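Local atomic coordinates of DUF1780 domain-containing protein (Pseudomonas aeruginosa, PDB entry 1Y0K), a protein that is of unknown function but belongs to a family of putative endonucleases, probably related to PD-(D/E)XK nucleases. Residues W27-W32 and V69-D74; T121-A126 and P161-R166. All coordinates share one frame; numbering follows the deposited sequence.

Overall arrangement
Contacts 1 and 2 lie on opposite faces of the central mixed sheet of a protein whose family is placed in the PD-(D/E)XK clan, and their centres are about 18 Å apart. Contact 1 seats helix 26-40 on strand 65-73, while contact 2 joins helix 119-132 to the short helix 162-166. They meet through Phe70, whose side chain leaves the strand away from helix 26-40: its CD1 lies 3.5 Å from CG2 of Thr121, and its CZ lies 3.7 Å from CD2 of Leu122. One strand thus carries a helix on each side. Contact 1 is the more central, about 8 Å from the chain centre against 14 Å for contact 2 (centre to centre).

Contact 1. Residues W27-W32 and V69-D74; sequences WDRERW and VFFVLD
Arg29 and Glu30 of helix 26-40 rest on Phe71 and Val69 of strand 65-73, a helix-on-sheet contact against one face of the central mixed sheet of this putative nuclease fold. Phe71 and Val69, two residues apart on the strand, both point to the helix. The Phe71 ring reaches Arg29 with its far corner: CZ lies 3.5 Å from CG of Arg29, so the aliphatic stem does the touching. With CG anti to the backbone N (chi1 -162°), that stem is carried out to the ring; the chain then bends at chi3, and the guanidinium plane stands 81° from the ring plane. Its NH1 is bonded to the carbonyl oxygen of Leu21, which probably helps to hold the head group clear of the ring plane. Glu30 lays its methylenes CB and CG at a slant against Val69, with CG 4.0 Å from both CB and CG1 of the valine, and its carboxylate extends onward to a salt bridge with Lys26. Val33, farther along the helix, touches both strand residues. No direct hydrogen bond links the two segments; a water joins their polar atoms, 2.7 Å from OE2 of Glu30 and 2.8 Å from the carbonyl oxygen of Val69.

Contact 2. Residues T121-A126 and P161-R166; sequences TLRKKA and PTEYLR
A helix-helix contact on one face of the central sheet joins helix 119-132 to the short helix 162-166, which begins directly after Pro161 at its N-cap position. Two neighbouring pairs carry it, one apolar and buried, the other charged and nearer the surface. In the apolar pair, Leu122 sets one methyl, CD1, over the face of the Tyr164 ring as a CH-pi contact. CD1 is 3.7 Å from the ring centroid and only 14° off the ring normal, so the methyl sits above the middle of the ring rather than at its rim, and the two side chains cross at about a right angle. The phenol hydroxyl is turned to the carbonyl oxygen of Gln115, a hydrogen bond that probably helps to hold the ring beneath the methyl. Leu172 of strand 171-175 touches both residues and places the pair against the sheet.

Beside it, Arg123 grips Glu163 side-on in a bidentate salt bridge. NE donates to OE2 at 2.6 Å in an almost straight bond, and NH2 donates to OE1 at 3.0 Å. Both oxygens use their syn lone pairs, and the guanidinium and carboxylate planes are only 11° apart. Both side chains reach the bridge in stretched form: Glu163 has CG anti to its own backbone N (chi1 -172°) and stays extended beyond, while Arg123 runs extended from CG to NE. Gln167, the next residue after Arg166, is touched by both Leu122 and Arg123.

With the two groups nearly coplanar and joined by two bonds, their separation and relative rotation are probably both restrained. The salt bridge therefore probably ties the outer edge of the interface, while the methyl-on-ring contact fills its buried side.

Contact 1. Residues W27-W32 and V69-D74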
loop_
_atom_site.group_PDB
_atom_site.type_symbol
_atom_site.label_atom_id
_atom_site.label_comp_id
_atom_site.label_asym_id
_atom_site.label_seq_id
_atom_site.Cartn_x
_atom_site.Cartn_y
_atom_site.Cartn_z
ATOM N N TRP A 27 -2.576 -10.141 -12.063
ATOM C CA TRP A 27 -1.675 -10.695 -11.061
ATOM C C TRP A 27 -0.298 -10.040 -11.126
ATOM O O TRP A 27 0.317 -9.769 -10.093
ATOM C CB TRP A 27 -1.548 -12.224 -11.141
ATOM C CG TRP A 27 -0.937 -12.755 -9.858
ATOM C CD1 TRP A 27 -1.570 -12.924 -8.654
ATOM C CD2 TRP A 27 0.424 -13.141 -9.651
ATOM N NE1 TRP A 27 -0.687 -13.400 -7.717
ATOM C CE2 TRP A 27 0.545 -13.539 -8.298
ATOM C CE3 TRP A 27 1.557 -13.191 -10.479
ATOM C CZ2 TRP A 27 1.750 -13.990 -7.754
ATOM C CZ3 TRP A 27 2.758 -13.639 -9.933
ATOM C CH2 TRP A 27 2.843 -14.028 -8.585
ATOM N N ASP A 28 0.171 -9.764 -12.335
ATOM C CA ASP A 28 1.444 -9.070 -12.512
ATOM C C ASP A 28 1.432 -7.698 -11.810
ATOM O O ASP A 28 2.402 -7.327 -11.158
ATOM C CB ASP A 28 1.759 -8.911 -13.995
ATOM C CG ASP A 28 3.076 -8.194 -14.239
ATOM O OD1 ASP A 28 4.140 -8.811 -14.005
ATOM O OD2 ASP A 28 3.035 -7.025 -14.679
ATOM N N ARG A 29 0.329 -6.973 -11.953
ATOM C CA ARG A 29 0.113 -5.688 -11.287
ATOM C C ARG A 29 0.229 -5.829 -9.768
ATOM O O ARG A 29 0.889 -5.025 -9.108
ATOM C CB ARG A 29 -1.292 -5.185 -11.639
ATOM C CG ARG A 29 -1.555 -3.719 -11.404
ATOM C CD ARG A 29 -2.713 -3.252 -12.278
ATOM N NE ARG A 29 -3.865 -4.143 -12.176
ATOM C CZ ARG A 29 -4.807 -4.274 -13.104
ATOM N NH1 ARG A 29 -4.752 -3.575 -14.239
ATOM N NH2 ARG A 29 -5.810 -5.114 -12.892
ATOM N N GLU A 30 -0.440 -6.842 -9.225
ATOM C CA GLU A 30 -0.441 -7.097 -7.787
ATOM C C GLU A 30 0.939 -7.510 -7.289
ATOM O O GLU A 30 1.396 -7.024 -6.246
ATOM C CB GLU A 30 -1.516 -8.131 -7.428
ATOM C CG GLU A 30 -2.920 -7.547 -7.543
ATOM C CD GLU A 30 -3.991 -8.570 -7.882
ATOM O OE1 GLU A 30 -3.686 -9.783 -7.976
ATOM O OE2 GLU A 30 -5.153 -8.141 -8.076
ATOM N N ARG A 31 1.612 -8.376 -8.044
ATOM C CA ARG A 31 2.981 -8.780 -7.708
ATOM C C ARG A 31 3.929 -7.575 -7.775
ATOM O O ARG A 31 4.802 -7.405 -6.917
ATOM C CB ARG A 31 3.465 -9.887 -8.646
ATOM C CG ARG A 31 4.694 -10.613 -8.121
ATOM C CD ARG A 31 5.545 -11.175 -9.235
ATOM N NE ARG A 31 6.055 -10.085 -10.054
ATOM C CZ ARG A 31 5.629 -9.803 -11.275
ATOM N NH1 ARG A 31 6.127 -8.757 -11.915
ATOM N NH2 ARG A 31 4.711 -10.564 -11.856
ATOM N N TRP A 32 3.734 -6.727 -8.778
ATOM C CA TRP A 32 4.555 -5.533 -8.944
ATOM C C TRP A 32 4.434 -4.657 -7.693
ATOM O O TRP A 32 5.438 -4.182 -7.186
ATOM C CB TRP A 32 4.127 -4.780 -10.217
ATOM C CG TRP A 32 4.786 -3.431 -10.468
ATOM C CD1 TRP A 32 5.881 -3.187 -11.240
ATOM C CD2 TRP A 32 4.339 -2.156 -9.987
ATOM N NE1 TRP A 32 6.168 -1.834 -11.251
ATOM C CE2 TRP A 32 5.232 -1.179 -10.492
ATOM C CE3 TRP A 32 3.268 -1.742 -9.170
ATOM C CZ2 TRP A 32 5.091 0.185 -10.204
ATOM C CZ3 TRP A 32 3.121 -0.377 -8.884
ATOM C CH2 TRP A 32 4.031 0.572 -9.405
ATOM N N VAL A 69 -3.940 -7.164 -2.088
ATOM C CA VAL A 69 -3.490 -5.915 -2.717
ATOM C C VAL A 69 -4.668 -5.117 -3.264
ATOM O O VAL A 69 -5.527 -5.660 -3.972
ATOM C CB VAL A 69 -2.476 -6.221 -3.840
ATOM C CG1 VAL A 69 -2.092 -4.950 -4.608
ATOM C CG2 VAL A 69 -1.235 -6.898 -3.235
ATOM N N PHE A 70 -4.726 -3.832 -2.928
ATOM C CA PHE A 70 -5.757 -2.978 -3.514
ATOM C C PHE A 70 -5.200 -1.615 -3.905
ATOM O O PHE A 70 -4.136 -1.219 -3.439
ATOM C CB PHE A 70 -6.987 -2.876 -2.605
ATOM C CG PHE A 70 -6.750 -2.150 -1.306
ATOM C CD1 PHE A 70 -7.239 -0.854 -1.125
ATOM C CD2 PHE A 70 -6.078 -2.774 -0.247
ATOM C CE1 PHE A 70 -7.060 -0.180 0.094
ATOM C CE2 PHE A 70 -5.874 -2.102 0.979
ATOM C CZ PHE A 70 -6.361 -0.804 1.145
ATOM N N PHE A 71 -5.921 -0.926 -4.787
ATOM C CA PHE A 71 -5.451 0.330 -5.367
ATOM C C PHE A 71 -6.317 1.490 -4.930
ATOM O O PHE A 71 -7.559 1.407 -4.966
ATOM C CB PHE A 71 -5.386 0.222 -6.891
ATOM C CG PHE A 71 -4.426 -0.830 -7.364
ATOM C CD1 PHE A 71 -4.815 -2.173 -7.426
ATOM C CD2 PHE A 71 -3.126 -0.486 -7.728
ATOM C CE1 PHE A 71 -3.909 -3.164 -7.835
ATOM C CE2 PHE A 71 -2.220 -1.465 -8.147
ATOM C CZ PHE A 71 -2.623 -2.804 -8.200
ATOM N N VAL A 72 -5.645 2.548 -4.486
ATOM C CA VAL A 72 -6.280 3.781 -4.019
ATOM C C VAL A 72 -5.827 4.883 -4.968
ATOM O O VAL A 72 -4.733 5.428 -4.831
ATOM C CB VAL A 72 -5.888 4.104 -2.558
ATOM C CG1 VAL A 72 -6.591 5.388 -2.069
ATOM C CG2 VAL A 72 -6.237 2.929 -1.636
ATOM N N LEU A 73 -6.670 5.165 -5.956
ATOM C CA LEU A 73 -6.349 6.132 -7.003
ATOM C C LEU A 73 -7.370 7.270 -7.013
ATOM O O LEU A 73 -8.301 7.284 -6.205
ATOM C CB LEU A 73 -6.289 5.433 -8.373
ATOM C CG LEU A 73 -5.485 4.132 -8.471
ATOM C CD1 LEU A 73 -5.713 3.445 -9.818
ATOM C CD2 LEU A 73 -4.011 4.408 -8.261
ATOM N N ASP A 74 -7.178 8.232 -7.906
ATOM C CA ASP A 74 -8.148 9.316 -8.065
ATOM C C ASP A 74 -8.443 9.637 -9.531
ATOM O O ASP A 74 -9.182 10.589 -9.825
ATOM C CB ASP A 74 -7.731 10.577 -7.276
ATOM C CG ASP A 74 -6.421 11.208 -7.765
ATOM O OD1 ASP A 74 -5.800 10.744 -8.745
ATOM O OD2 ASP A 74 -6.011 12.209 -7.144
HETATM O O HOH W 1 -6.496 -6.444 -6.451
#

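Contact 2. Residues T121-A126 and P161-R166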
loop_
_atom_site.group_PDB
_atom_site.type_symbol
_atom_site.label_atom_id
_atom_site.label_comp_id
_atom_site.label_asym_id
_atom_site.label_seq_id
_atom_site.Cartn_x
_atom_site.Cartn_y
_atom_site.Cartn_z
ATOM N N THR A 121 -12.730 1.268 0.369
ATOM C CA THR A 121 -12.395 -0.072 -0.106
ATOM C C THR A 121 -12.250 -1.054 1.055
ATOM O O THR A 121 -12.752 -2.178 0.986
ATOM C CB THR A 121 -11.129 -0.033 -0.996
ATOM O OG1 THR A 121 -11.437 0.714 -2.178
ATOM C CG2 THR A 121 -10.712 -1.431 -1.418
ATOM N N LEU A 122 -11.572 -0.633 2.121
ATOM C CA LEU A 122 -11.413 -1.510 3.285
ATOM C C LEU A 122 -12.754 -1.907 3.914
ATOM O O LEU A 122 -12.922 -3.058 4.316
ATOM C CB LEU A 122 -10.458 -0.921 4.316
ATOM C CG LEU A 122 -8.977 -0.978 3.885
ATOM C CD1 LEU A 122 -8.112 -0.297 4.915
ATOM C CD2 LEU A 122 -8.488 -2.434 3.687
ATOM N N ARG A 123 -13.703 -0.967 3.967
ATOM C CA ARG A 123 -15.059 -1.262 4.468
ATOM C C ARG A 123 -15.770 -2.314 3.608
ATOM O O ARG A 123 -16.395 -3.235 4.144
ATOM C CB ARG A 123 -15.907 0.013 4.543
ATOM C CG ARG A 123 -15.431 0.979 5.626
ATOM C CD ARG A 123 -16.119 2.338 5.532
ATOM N NE ARG A 123 -15.508 3.303 6.447
ATOM C CZ ARG A 123 -15.429 4.612 6.218
ATOM N NH1 ARG A 123 -15.920 5.136 5.101
ATOM N NH2 ARG A 123 -14.839 5.399 7.105
ATOM N N LYS A 124 -15.665 -2.167 2.288
ATOM C CA LYS A 124 -16.288 -3.099 1.345
ATOM C C LYS A 124 -15.679 -4.489 1.477
ATOM O O LYS A 124 -16.402 -5.498 1.525
ATOM C CB LYS A 124 -16.142 -2.612 -0.097
ATOM C CG LYS A 124 -16.969 -1.383 -0.465
ATOM C CD LYS A 124 -16.745 -1.027 -1.943
ATOM C CE LYS A 124 -17.597 0.165 -2.391
ATOM N NZ LYS A 124 -19.035 -0.198 -2.599
ATOM N N LYS A 125 -14.347 -4.548 1.542
ATOM C CA LYS A 125 -13.662 -5.841 1.748
ATOM C C LYS A 125 -14.044 -6.500 3.066
ATOM O O LYS A 125 -14.393 -7.685 3.095
ATOM C CB LYS A 125 -12.143 -5.676 1.715
ATOM C CG LYS A 125 -11.550 -5.407 0.362
ATOM C CD LYS A 125 -10.025 -5.515 0.475
ATOM C CE LYS A 125 -9.329 -5.330 -0.860
ATOM N NZ LYS A 125 -9.656 -6.412 -1.832
ATOM N N ALA A 126 -13.965 -5.743 4.162
ATOM C CA ALA A 126 -14.327 -6.268 5.466
ATOM C C ALA A 126 -15.742 -6.867 5.423
ATOM O O ALA A 126 -15.963 -7.980 5.906
ATOM C CB ALA A 126 -14.224 -5.191 6.525
ATOM N N PRO A 161 -4.553 3.747 13.357
ATOM C CA PRO A 161 -5.515 3.251 12.380
ATOM C C PRO A 161 -6.629 2.418 13.020
ATOM O O PRO A 161 -6.799 1.237 12.692
ATOM C CB PRO A 161 -4.650 2.385 11.457
ATOM C CG PRO A 161 -3.602 1.844 12.348
ATOM C CD PRO A 161 -3.339 2.913 13.396
ATOM N N THR A 162 -7.404 3.051 13.895
ATOM C CA THR A 162 -8.366 2.325 14.745
ATOM C C THR A 162 -9.479 1.612 13.969
ATOM O O THR A 162 -9.835 0.477 14.289
ATOM C CB THR A 162 -8.983 3.242 15.819
ATOM O OG1 THR A 162 -9.689 4.307 15.184
ATOM C CG2 THR A 162 -7.892 3.835 16.729
ATOM N N GLU A 163 -10.029 2.270 12.949
ATOM C CA GLU A 163 -11.103 1.655 12.181
ATOM C C GLU A 163 -10.582 0.403 11.491
ATOM O O GLU A 163 -11.276 -0.604 11.405
ATOM C CB GLU A 163 -11.705 2.615 11.153
ATOM C CG GLU A 163 -12.963 2.038 10.496
ATOM C CD GLU A 163 -13.543 2.877 9.368
ATOM O OE1 GLU A 163 -13.253 4.086 9.269
ATOM O OE2 GLU A 163 -14.314 2.308 8.575
ATOM N N TYR A 164 -9.348 0.469 11.004
ATOM C CA TYR A 164 -8.806 -0.637 10.224
ATOM C C TYR A 164 -8.365 -1.782 11.134
ATOM O O TYR A 164 -8.530 -2.954 10.790
ATOM C CB TYR A 164 -7.668 -0.158 9.310
ATOM C CG TYR A 164 -8.030 1.055 8.461
ATOM C CD1 TYR A 164 -9.347 1.263 7.993
ATOM C CD2 TYR A 164 -7.072 2.001 8.139
ATOM C CE1 TYR A 164 -9.672 2.383 7.222
ATOM C CE2 TYR A 164 -7.389 3.122 7.365
ATOM C CZ TYR A 164 -8.684 3.310 6.921
ATOM O OH TYR A 164 -8.970 4.425 6.169
ATOM N N LEU A 165 -7.824 -1.434 12.295
ATOM C CA LEU A 165 -7.558 -2.426 13.350
ATOM C C LEU A 165 -8.834 -3.195 13.700
ATOM O O LEU A 165 -8.828 -4.427 13.761
ATOM C CB LEU A 165 -6.990 -1.760 14.599
ATOM C CG LEU A 165 -5.511 -1.358 14.590
ATOM C CD1 LEU A 165 -5.226 -0.344 15.690
ATOM C CD2 LEU A 165 -4.632 -2.596 14.751
ATOM N N ARG A 166 -9.930 -2.466 13.898
ATOM C CA ARG A 166 -11.218 -3.082 14.238
ATOM C C ARG A 166 -11.780 -4.022 13.151
ATOM O O ARG A 166 -12.578 -4.908 13.449
ATOM C CB ARG A 166 -12.250 -2.017 14.653
ATOM C CG ARG A 166 -11.969 -1.426 16.042
ATOM C CD ARG A 166 -13.202 -0.773 16.659
ATOM N NE ARG A 166 -13.553 0.477 15.989
ATOM C CZ ARG A 166 -13.086 1.676 16.331
ATOM N NH1 ARG A 166 -12.242 1.811 17.353
ATOM N NH2 ARG A 166 -13.463 2.748 15.646
#